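Long-range contacts in serine acetyltransferase (Neisseria gonorrhoeae, PDB 6WYE), which probably catalyses the transfer of an acetyl group from acetyl-CoA to L-serine, giving O-acetyl-L-serine in the first step of cysteine biosynthesis: residues Glu191-Leu202 with Asp216-Ile227; Phe32-Thr42 with Asp121-Tyr129. All blocks are in the same frame, centred on the assembly; numbering follows the deposited sequence.

Interaction 1 (Glu191-Leu202 with Asp216-Ile227); sequences ETAVLGNNISIL and DRHPKIGDGVMI. With LMR ((2S)-2-hydroxybutanedioic acid), chain I.
Arg217 and Glu191 meet in a salt bridge beside a bound malate. From CB the arginine bends, CG lying between its backbone N and carbonyl carbon (chi1 64°), and runs extended from there to NE: CG passes Thr192 OG1, CD approaches malate O1A, and NE donates to that oxygen at 2.8 Å. NH2 is shared between malate O1B and Glu191 OE1, the latter 2.8 Å away, nearly in the guanidinium plane and met through its anti lone pair; the carboxylate stands 86° to that plane. NH1 adds a weak bond to Glu191 OE1, and is also hydrogen-bonded to Gly215 O. Thr192, next to Glu191, takes the Arg217 N-H on OG1 in an almost straight bond (172°); OG1 is also hydrogen-bonded to His218 ND1 (2.7 Å), and with NE2 bound to malate O4A the ring is held at both nitrogens. Gly209 N and, from a second subunit, Asp117, Asp182 and His183 also bind the malate. Beyond it the segments run parallel as successive coils of the left-handed beta-helix characteristic of hexapeptide-repeat transferases, paired at Val194-Lys220, Leu195-Ile221, Ser200-Met226 and Ile201-Ile227. Where the coils turn, Asp223 OD1 receives Asn197 N from above its carboxylate plane (3.0 Å).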
loop_
_atom_site.group_PDB
_atom_site.type_symbol
_atom_site.label_atom_id
_atom_site.label_comp_id
_atom_site.label_asym_id
_atom_site.label_seq_id
_atom_site.Cartn_x
_atom_site.Cartn_y
_atom_site.Cartn_z
ATOM N N GLU A 191 18.869 28.177 0.787
ATOM C CA GLU A 191 19.707 27.800 -0.354
ATOM C C GLU A 191 21.188 28.082 -0.113
ATOM O O GLU A 191 22.043 27.283 -0.512
ATOM C CB GLU A 191 19.238 28.546 -1.613
ATOM C CG GLU A 191 20.176 28.404 -2.836
ATOM C CD GLU A 191 19.654 29.119 -4.093
ATOM O OE1 GLU A 191 18.781 29.996 -3.958
ATOM O OE2 GLU A 191 20.105 28.798 -5.217
ATOM N N THR A 192 21.516 29.216 0.517
ATOM C CA THR A 192 22.905 29.634 0.687
ATOM C C THR A 192 23.391 29.474 2.122
ATOM O O THR A 192 24.430 30.029 2.483
ATOM C CB THR A 192 23.098 31.082 0.232
ATOM O OG1 THR A 192 22.374 31.964 1.097
ATOM C CG2 THR A 192 22.611 31.269 -1.194
ATOM N N ALA A 193 22.674 28.714 2.942
ATOM C CA ALA A 193 23.110 28.460 4.310
ATOM C C ALA A 193 24.347 27.567 4.321
ATOM O O ALA A 193 24.488 26.660 3.495
ATOM C CB ALA A 193 21.990 27.796 5.108
ATOM N N VAL A 194 25.251 27.837 5.255
ATOM C CA VAL A 194 26.461 27.045 5.422
ATOM C C VAL A 194 26.614 26.716 6.895
ATOM O O VAL A 194 26.547 27.610 7.742
ATOM C CB VAL A 194 27.723 27.766 4.914
ATOM C CG1 VAL A 194 28.945 26.873 5.130
ATOM C CG2 VAL A 194 27.585 28.138 3.448
ATOM N N LEU A 195 26.812 25.439 7.199
ATOM C CA LEU A 195 27.052 24.995 8.565
ATOM C C LEU A 195 28.432 24.360 8.642
ATOM O O LEU A 195 28.748 23.470 7.845
ATOM C CB LEU A 195 25.999 23.986 9.020
ATOM C CG LEU A 195 24.710 24.553 9.596
ATOM C CD1 LEU A 195 23.872 25.066 8.446
ATOM C CD2 LEU A 195 24.004 23.438 10.346
ATOM N N GLY A 196 29.238 24.812 9.608
ATOM C CA GLY A 196 30.540 24.235 9.883
ATOM C C GLY A 196 30.418 22.902 10.594
ATOM O O GLY A 196 29.435 22.172 10.421
ATOM N N ASN A 197 31.420 22.579 11.411
ATOM C CA ASN A 197 31.511 21.286 12.077
ATOM C C ASN A 197 31.160 21.390 13.551
ATOM O O ASN A 197 31.256 22.457 14.160
ATOM C CB ASN A 197 32.918 20.693 11.942
ATOM C CG ASN A 197 33.410 20.704 10.521
ATOM O OD1 ASN A 197 32.766 20.152 9.629
ATOM N ND2 ASN A 197 34.552 21.346 10.292
ATOM N N ASN A 198 30.760 20.249 14.120
ATOM C CA ASN A 198 30.505 20.124 15.557
ATOM C C ASN A 198 29.523 21.192 16.039
ATOM O O ASN A 198 29.793 21.955 16.974
ATOM C CB ASN A 198 31.822 20.165 16.340
ATOM C CG ASN A 198 32.727 19.000 15.986
ATOM O OD1 ASN A 198 32.304 17.838 16.020
ATOM N ND2 ASN A 198 33.965 19.303 15.607
ATOM N N ILE A 199 28.381 21.261 15.354
ATOM C CA ILE A 199 27.303 22.195 15.660
ATOM C C ILE A 199 26.121 21.410 16.220
ATOM O O ILE A 199 25.854 20.278 15.799
ATOM C CB ILE A 199 26.927 23.011 14.404
ATOM C CG1 ILE A 199 28.124 23.881 13.985
ATOM C CG2 ILE A 199 25.670 23.882 14.627
ATOM C CD1 ILE A 199 28.002 24.484 12.592
ATOM N N SER A 200 25.411 22.013 17.168
ATOM C CA SER A 200 24.253 21.397 17.791
ATOM C C SER A 200 23.051 22.303 17.583
ATOM O O SER A 200 23.102 23.498 17.911
ATOM C CB SER A 200 24.477 21.180 19.291
ATOM O OG SER A 200 25.381 20.110 19.549
ATOM N N ILE A 201 21.961 21.734 17.074
ATOM C CA ILE A 201 20.793 22.511 16.677
ATOM C C ILE A 201 19.550 21.842 17.245
ATOM O O ILE A 201 19.389 20.620 17.137
ATOM C CB ILE A 201 20.675 22.621 15.141
ATOM C CG1 ILE A 201 21.986 23.113 14.527
ATOM C CG2 ILE A 201 19.534 23.539 14.755
ATOM C CD1 ILE A 201 21.848 23.502 13.062
ATOM N N LEU A 202 18.649 22.645 17.806
ATOM C CA LEU A 202 17.392 22.125 18.325
ATOM C C LEU A 202 16.285 22.281 17.279
ATOM O O LEU A 202 16.444 22.937 16.245
ATOM C CB LEU A 202 17.020 22.823 19.639
ATOM C CG LEU A 202 17.609 22.236 20.938
ATOM C CD1 LEU A 202 16.934 20.886 21.260
ATOM C CD2 LEU A 202 19.129 22.067 20.887
ATOM N N ASP A 216 24.001 35.276 -2.035
ATOM C CA ASP A 216 24.215 34.937 -0.631
ATOM C C ASP A 216 23.239 35.694 0.252
ATOM O O ASP A 216 23.259 36.926 0.290
ATOM C CB ASP A 216 25.655 35.276 -0.218
ATOM C CG ASP A 216 26.574 34.072 -0.232
ATOM O OD1 ASP A 216 26.221 33.062 -0.879
ATOM O OD2 ASP A 216 27.651 34.129 0.411
ATOM N N ARG A 217 22.396 34.950 0.983
ATOM C CA ARG A 217 21.359 35.602 1.778
ATOM C C ARG A 217 20.942 34.802 3.008
ATOM O O ARG A 217 19.922 35.150 3.619
ATOM C CB ARG A 217 20.120 35.879 0.905
ATOM C CG ARG A 217 19.452 34.617 0.386
ATOM C CD ARG A 217 18.426 34.925 -0.708
ATOM N NE ARG A 217 17.725 33.710 -1.096
ATOM C CZ ARG A 217 18.179 32.837 -1.990
ATOM N NH1 ARG A 217 19.338 33.039 -2.603
ATOM N NH2 ARG A 217 17.476 31.752 -2.274
ATOM N N HIS A 218 21.650 33.735 3.364
ATOM C CA HIS A 218 21.388 32.894 4.524
ATOM C C HIS A 218 22.608 32.861 5.441
ATOM O O HIS A 218 23.726 33.169 5.010
ATOM C CB HIS A 218 21.028 31.465 4.092
ATOM C CG HIS A 218 19.791 31.380 3.250
ATOM N ND1 HIS A 218 19.812 31.504 1.874
ATOM C CD2 HIS A 218 18.496 31.165 3.589
ATOM C CE1 HIS A 218 18.584 31.364 1.401
ATOM N NE2 HIS A 218 17.764 31.164 2.421
ATOM N N PRO A 219 22.427 32.496 6.714
ATOM C CA PRO A 219 23.545 32.535 7.665
ATOM C C PRO A 219 24.629 31.525 7.335
ATOM O O PRO A 219 24.408 30.504 6.680
ATOM C CB PRO A 219 22.893 32.200 9.012
ATOM C CG PRO A 219 21.447 32.469 8.809
ATOM C CD PRO A 219 21.147 32.203 7.379
ATOM N N LYS A 220 25.827 31.840 7.803
ATOM C CA LYS A 220 26.940 30.904 7.818
ATOM C C LYS A 220 27.351 30.706 9.267
ATOM O O LYS A 220 27.656 31.679 9.967
ATOM C CB LYS A 220 28.085 31.416 6.950
ATOM C CG LYS A 220 27.559 31.993 5.657
ATOM C CD LYS A 220 28.506 31.822 4.492
ATOM C CE LYS A 220 27.876 32.445 3.251
ATOM N NZ LYS A 220 28.814 32.634 2.112
ATOM N N ILE A 221 27.310 29.453 9.723
ATOM C CA ILE A 221 27.481 29.101 11.126
ATOM C C ILE A 221 28.864 28.480 11.312
ATOM O O ILE A 221 29.216 27.509 10.625
ATOM C CB ILE A 221 26.384 28.126 11.601
ATOM C CG1 ILE A 221 24.990 28.608 11.159
ATOM C CG2 ILE A 221 26.481 27.922 13.110
ATOM C CD1 ILE A 221 24.488 29.849 11.871
ATOM N N GLY A 222 29.639 29.025 12.265
ATOM C CA GLY A 222 30.966 28.506 12.541
ATOM C C GLY A 222 30.961 27.255 13.416
ATOM O O GLY A 222 29.950 26.875 14.008
ATOM N N ASP A 223 32.136 26.623 13.509
ATOM C CA ASP A 223 32.303 25.412 14.311
ATOM C C ASP A 223 31.917 25.651 15.765
ATOM O O ASP A 223 32.082 26.750 16.304
ATOM C CB ASP A 223 33.757 24.924 14.269
ATOM C CG ASP A 223 34.233 24.557 12.870
ATOM O OD1 ASP A 223 33.489 24.745 11.884
ATOM O OD2 ASP A 223 35.385 24.088 12.758
ATOM N N GLY A 224 31.416 24.593 16.409
ATOM C CA GLY A 224 31.165 24.568 17.838
ATOM C C GLY A 224 29.905 25.257 18.320
ATOM O O GLY A 224 29.660 25.274 19.534
ATOM N N VAL A 225 29.119 25.857 17.425
ATOM C CA VAL A 225 27.945 26.632 17.829
ATOM C C VAL A 225 26.843 25.729 18.381
ATOM O O VAL A 225 26.662 24.573 17.957
ATOM C CB VAL A 225 27.437 27.473 16.646
ATOM C CG1 VAL A 225 26.071 28.111 16.957
ATOM C CG2 VAL A 225 28.469 28.552 16.287
ATOM N N MET A 226 26.101 26.261 19.347
ATOM C CA MET A 226 24.854 25.666 19.792
ATOM C C MET A 226 23.717 26.640 19.497
ATOM O O MET A 226 23.826 27.835 19.794
ATOM C CB MET A 226 24.916 25.338 21.278
ATOM C CG MET A 226 23.836 24.389 21.730
ATOM S SD MET A 226 22.303 25.268 22.048
ATOM C CE MET A 226 22.577 25.746 23.762
ATOM N N ILE A 227 22.631 26.134 18.909
ATOM C CA ILE A 227 21.448 26.942 18.606
ATOM C C ILE A 227 20.255 26.315 19.310
ATOM O O ILE A 227 19.893 25.163 19.019
ATOM C CB ILE A 227 21.177 27.043 17.099
ATOM C CG1 ILE A 227 22.450 27.339 16.301
ATOM C CG2 ILE A 227 20.086 28.095 16.825
ATOM C CD1 ILE A 227 22.207 27.415 14.807
HETATM C C1 LMR I . 14.909 32.465 0.210
HETATM O O1A LMR I . 15.539 33.411 0.571
HETATM O O1B LMR I . 15.313 31.650 -0.564
HETATM C C2 LMR I . 13.500 32.293 0.794
HETATM O O2 LMR I . 12.893 31.092 0.388
HETATM C C3 LMR I . 13.516 32.391 2.322
HETATM C C4 LMR I . 14.369 31.303 2.949
HETATM O O4A LMR I . 14.946 30.548 2.236
HETATM O O4B LMR I . 14.411 31.227 4.134
HETATM O O HOH W 1 24.975 33.105 2.587
#

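Interaction 2 (Phe32-Thr42 with Asp121-Tyr129)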
loop_
_atom_site.group_PDB
_atom_site.type_symbol
_atom_site.label_atom_id
_atom_site.label_comp_id
_atom_site.label_asym_id
_atom_site.label_seq_id
_atom_site.Cartn_x
_atom_site.Cartn_y
_atom_site.Cartn_z
ATOM N N PHE A 32 37.592 0.502 18.918
ATOM C CA PHE A 32 36.135 0.618 18.823
ATOM C C PHE A 32 35.668 0.579 17.373
ATOM O O PHE A 32 36.159 1.327 16.527
ATOM C CB PHE A 32 35.651 1.908 19.490
ATOM C CG PHE A 32 34.197 2.230 19.229
ATOM C CD1 PHE A 32 33.201 1.701 20.036
ATOM C CD2 PHE A 32 33.833 3.080 18.187
ATOM C CE1 PHE A 32 31.869 2.002 19.805
ATOM C CE2 PHE A 32 32.502 3.385 17.953
ATOM C CZ PHE A 32 31.518 2.843 18.765
ATOM N N ASP A 33 34.717 -0.315 17.097
ATOM C CA ASP A 33 34.110 -0.463 15.778
ATOM C C ASP A 33 32.662 0.012 15.894
ATOM O O ASP A 33 31.855 -0.607 16.594
ATOM C CB ASP A 33 34.199 -1.907 15.290
ATOM N N LEU A 34 32.351 1.139 15.251
ATOM C CA LEU A 34 30.988 1.659 15.301
ATOM C C LEU A 34 30.005 0.680 14.674
ATOM O O LEU A 34 28.970 0.353 15.266
ATOM C CB LEU A 34 30.918 3.005 14.590
ATOM C CG LEU A 34 29.511 3.584 14.456
ATOM C CD1 LEU A 34 28.924 3.892 15.839
ATOM C CD2 LEU A 34 29.533 4.820 13.553
ATOM N N TRP A 35 30.320 0.205 13.469
ATOM C CA TRP A 35 29.420 -0.685 12.742
ATOM C C TRP A 35 29.153 -1.981 13.503
ATOM O O TRP A 35 28.008 -2.453 13.562
ATOM C CB TRP A 35 30.014 -0.963 11.360
ATOM C CG TRP A 35 29.356 -2.071 10.559
ATOM C CD1 TRP A 35 29.993 -3.101 9.923
ATOM C CD2 TRP A 35 27.957 -2.235 10.277
ATOM N NE1 TRP A 35 29.083 -3.899 9.281
ATOM C CE2 TRP A 35 27.825 -3.391 9.478
ATOM C CE3 TRP A 35 26.807 -1.525 10.627
ATOM C CZ2 TRP A 35 26.584 -3.853 9.019
ATOM C CZ3 TRP A 35 25.570 -1.989 10.171
ATOM C CH2 TRP A 35 25.473 -3.142 9.383
ATOM N N HIS A 36 30.190 -2.582 14.089
ATOM C CA HIS A 36 29.969 -3.843 14.792
ATOM C C HIS A 36 29.219 -3.627 16.101
ATOM O O HIS A 36 28.472 -4.511 16.534
ATOM C CB HIS A 36 31.293 -4.597 14.949
ATOM C CG HIS A 36 31.754 -5.195 13.654
ATOM N ND1 HIS A 36 31.083 -6.235 13.038
ATOM C CD2 HIS A 36 32.752 -4.840 12.808
ATOM C CE1 HIS A 36 31.673 -6.519 11.889
ATOM N NE2 HIS A 36 32.688 -5.688 11.726
ATOM N N THR A 37 29.416 -2.482 16.757
ATOM C CA THR A 37 28.617 -2.179 17.942
ATOM C C THR A 37 27.146 -2.017 17.567
ATOM O O THR A 37 26.253 -2.491 18.280
ATOM C CB THR A 37 29.131 -0.898 18.601
ATOM O OG1 THR A 37 30.515 -1.054 18.929
ATOM C CG2 THR A 37 28.332 -0.573 19.864
ATOM N N ILE A 38 26.883 -1.376 16.431
ATOM C CA ILE A 38 25.508 -1.214 15.965
ATOM C C ILE A 38 24.892 -2.578 15.669
ATOM O O ILE A 38 23.732 -2.842 16.017
ATOM C CB ILE A 38 25.485 -0.270 14.747
ATOM C CG1 ILE A 38 25.571 1.193 15.220
ATOM C CG2 ILE A 38 24.260 -0.539 13.842
ATOM C CD1 ILE A 38 26.065 2.161 14.130
ATOM N N ARG A 39 25.673 -3.479 15.061
ATOM C CA ARG A 39 25.181 -4.827 14.792
ATOM C C ARG A 39 24.843 -5.555 16.086
ATOM O O ARG A 39 23.820 -6.245 16.163
ATOM C CB ARG A 39 26.215 -5.621 13.981
ATOM C CG ARG A 39 26.464 -5.083 12.568
ATOM C CD ARG A 39 27.305 -6.040 11.716
ATOM N NE ARG A 39 26.715 -7.375 11.667
ATOM C CZ ARG A 39 25.778 -7.739 10.797
ATOM N NH1 ARG A 39 25.324 -6.867 9.899
ATOM N NH2 ARG A 39 25.279 -8.966 10.832
ATOM N N GLU A 40 25.687 -5.395 17.121
ATOM C CA GLU A 40 25.471 -6.075 18.398
ATOM C C GLU A 40 24.254 -5.513 19.126
ATOM O O GLU A 40 23.473 -6.275 19.711
ATOM C CB GLU A 40 26.728 -5.982 19.288
ATOM N N GLU A 41 24.107 -4.184 19.155
ATOM C CA GLU A 41 22.889 -3.588 19.703
ATOM C C GLU A 41 21.658 -4.102 18.966
ATOM O O GLU A 41 20.615 -4.372 19.575
ATOM C CB GLU A 41 22.931 -2.062 19.588
ATOM C CG GLU A 41 24.059 -1.364 20.303
ATOM C CD GLU A 41 24.110 0.126 19.973
ATOM O OE1 GLU A 41 23.412 0.566 19.031
ATOM O OE2 GLU A 41 24.851 0.861 20.660
ATOM N N THR A 42 21.754 -4.210 17.643
ATOM C CA THR A 42 20.584 -4.585 16.856
ATOM C C THR A 42 20.230 -6.048 17.080
ATOM O O THR A 42 19.050 -6.389 17.237
ATOM C CB THR A 42 20.845 -4.297 15.381
ATOM O OG1 THR A 42 21.052 -2.883 15.207
ATOM C CG2 THR A 42 19.660 -4.748 14.520
ATOM N N ASP A 121 21.891 6.513 24.506
ATOM C CA ASP A 121 22.888 5.646 25.121
ATOM C C ASP A 121 23.251 4.470 24.223
ATOM O O ASP A 121 23.976 3.566 24.658
ATOM C CB ASP A 121 22.388 5.128 26.479
ATOM N N GLU A 122 22.769 4.455 22.983
ATOM C CA GLU A 122 23.096 3.408 22.027
ATOM C C GLU A 122 23.211 4.048 20.657
ATOM O O GLU A 122 22.431 4.941 20.319
ATOM C CB GLU A 122 22.035 2.292 22.018
ATOM C CG GLU A 122 22.200 1.289 23.156
ATOM C CD GLU A 122 21.590 -0.067 22.817
ATOM O OE1 GLU A 122 20.556 -0.078 22.125
ATOM O OE2 GLU A 122 22.136 -1.112 23.239
ATOM N N TYR A 123 24.174 3.585 19.865
ATOM C CA TYR A 123 24.408 4.227 18.581
ATOM C C TYR A 123 23.296 3.941 17.580
ATOM O O TYR A 123 23.039 4.768 16.698
ATOM C CB TYR A 123 25.752 3.790 18.028
ATOM C CG TYR A 123 26.901 4.249 18.909
ATOM C CD1 TYR A 123 27.449 5.520 18.762
ATOM C CD2 TYR A 123 27.418 3.417 19.894
ATOM C CE1 TYR A 123 28.503 5.955 19.571
ATOM C CE2 TYR A 123 28.470 3.832 20.704
ATOM C CZ TYR A 123 29.006 5.103 20.541
ATOM O OH TYR A 123 30.044 5.511 21.350
ATOM N N SER A 124 22.653 2.783 17.667
ATOM C CA SER A 124 21.611 2.465 16.697
ATOM C C SER A 124 20.306 3.213 16.968
ATOM O O SER A 124 19.415 3.200 16.113
ATOM C CB SER A 124 21.379 0.945 16.639
ATOM O OG SER A 124 20.987 0.435 17.885
ATOM N N LEU A 125 20.162 3.849 18.135
ATOM C CA LEU A 125 18.935 4.590 18.416
ATOM C C LEU A 125 18.759 5.768 17.463
ATOM O O LEU A 125 17.720 5.831 16.782
ATOM C CB LEU A 125 18.905 5.015 19.885
ATOM C CG LEU A 125 17.822 6.030 20.256
ATOM C CD1 LEU A 125 16.446 5.408 20.074
ATOM C CD2 LEU A 125 18.018 6.498 21.694
ATOM N N PRO A 126 19.713 6.710 17.334
ATOM C CA PRO A 126 19.517 7.751 16.304
ATOM C C PRO A 126 19.517 7.195 14.896
ATOM O O PRO A 126 18.780 7.706 14.039
ATOM C CB PRO A 126 20.689 8.724 16.524
ATOM C CG PRO A 126 21.699 7.960 17.318
ATOM C CD PRO A 126 20.938 6.951 18.130
ATOM N N LEU A 127 20.353 6.185 14.629
ATOM C CA LEU A 127 20.418 5.600 13.291
ATOM C C LEU A 127 19.028 5.187 12.813
ATOM O O LEU A 127 18.636 5.463 11.673
ATOM C CB LEU A 127 21.373 4.394 13.275
ATOM C CG LEU A 127 21.285 3.560 11.989
ATOM C CD1 LEU A 127 21.679 4.390 10.773
ATOM C CD2 LEU A 127 22.122 2.295 12.045
ATOM N N LEU A 128 18.268 4.527 13.681
ATOM C CA LEU A 128 16.963 4.004 13.298
ATOM C C LEU A 128 15.798 4.916 13.651
ATOM O O LEU A 128 14.786 4.887 12.947
ATOM C CB LEU A 128 16.731 2.633 13.957
ATOM C CG LEU A 128 17.732 1.575 13.504
ATOM C CD1 LEU A 128 17.553 0.241 14.244
ATOM C CD2 LEU A 128 17.634 1.392 11.994
ATOM N N TYR A 129 15.894 5.725 14.714
ATOM C CA TYR A 129 14.689 6.329 15.267
ATOM C C TYR A 129 14.739 7.833 15.506
ATOM O O TYR A 129 13.761 8.370 16.036
ATOM C CB TYR A 129 14.311 5.640 16.592
ATOM C CG TYR A 129 14.284 4.112 16.493
ATOM C CD1 TYR A 129 13.390 3.467 15.640
ATOM C CD2 TYR A 129 15.157 3.336 17.240
ATOM C CE1 TYR A 129 13.347 2.099 15.534
ATOM C CE2 TYR A 129 15.132 1.940 17.153
ATOM C CZ TYR A 129 14.231 1.333 16.304
ATOM O OH TYR A 129 14.223 -0.035 16.208
HETATM O O HOH W 2 19.141 -1.537 16.946
#
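Tyr123 is the main bump of this contact, and the hollow it enters is built from Phe32, Leu34, Thr37 and Ile38. Phe32 comes from the opposite direction and sets CZ over one face of the tyrosine ring, 3.7 Å from Tyr123 CE2; with the planes at 50° the pair is oblique. Leu34 CD1 fits against the other end of the ring, 3.7 Å from Tyr123 CD1, while Thr37 CG2 approaches CD2. Ile38 forms the floor of the notch: its CG1 branch touches Tyr123 CB at 3.8 Å, and its CG2 branch, anti to the backbone N, is directed to Leu127 CD2 on the next turn of the opposing helix. The two helical segments, 34-42 and 124-129, cross at -76° with axes 10.6 Å apart, and the backbones come nearest at Ile38 and Ser124, CA to CA 5.4 Å. Tyr123 also stacks on Tyr114, a residue of the sodium site, and its hydroxyl is bonded to His26. Contacts of Ile38 and Leu127 with Leu66 bring in helix 66-78, placing the crossing within the helical N-terminal domain of serine acetyltransferases.

Beside this apolar fit, Glu41 extends across the start of the 121-129 segment. Its OE2 accepts Tyr123 N on a syn lone pair at 2.9 Å. OE1 accepts Ser124 N, also syn, and Ser124 OG from the anti side, both at 2.7 Å. A water links Ser124 OG to Thr42 OG1. Glu122 lays its carboxylate nearly parallel to that of Glu41 (17°), leaving Glu41 OE2 4.2 Å from Glu122 OE2. Three donors, two of them the backbone N-H groups of Tyr123 and Ser124, would offset that repulsion and probably stabilise Glu41 as a carboxylate.

How the interactions relate
Both segments of interaction 2 precede those of interaction 1 in the sequence, and the two contacts lie on opposite sides of the chain's centre, their own centres 27 Å apart and their nearest atoms about 12 Å apart. They share no strand or helix: 32-42 with 121-129 joins helices 34-48 and 124-129 of the N-terminal domain, whereas 191-202 with 216-227 pairs neighbouring coils of the beta-helix. Helix 100-116 relates them indirectly, since Leu34 of interaction 2 packs on Leu110 and Ser200 of interaction 1 is hydrogen-bonded to Arg116. Interaction 1 thus lies at a site shared between subunits, while interaction 2 is packing inside the helical domain.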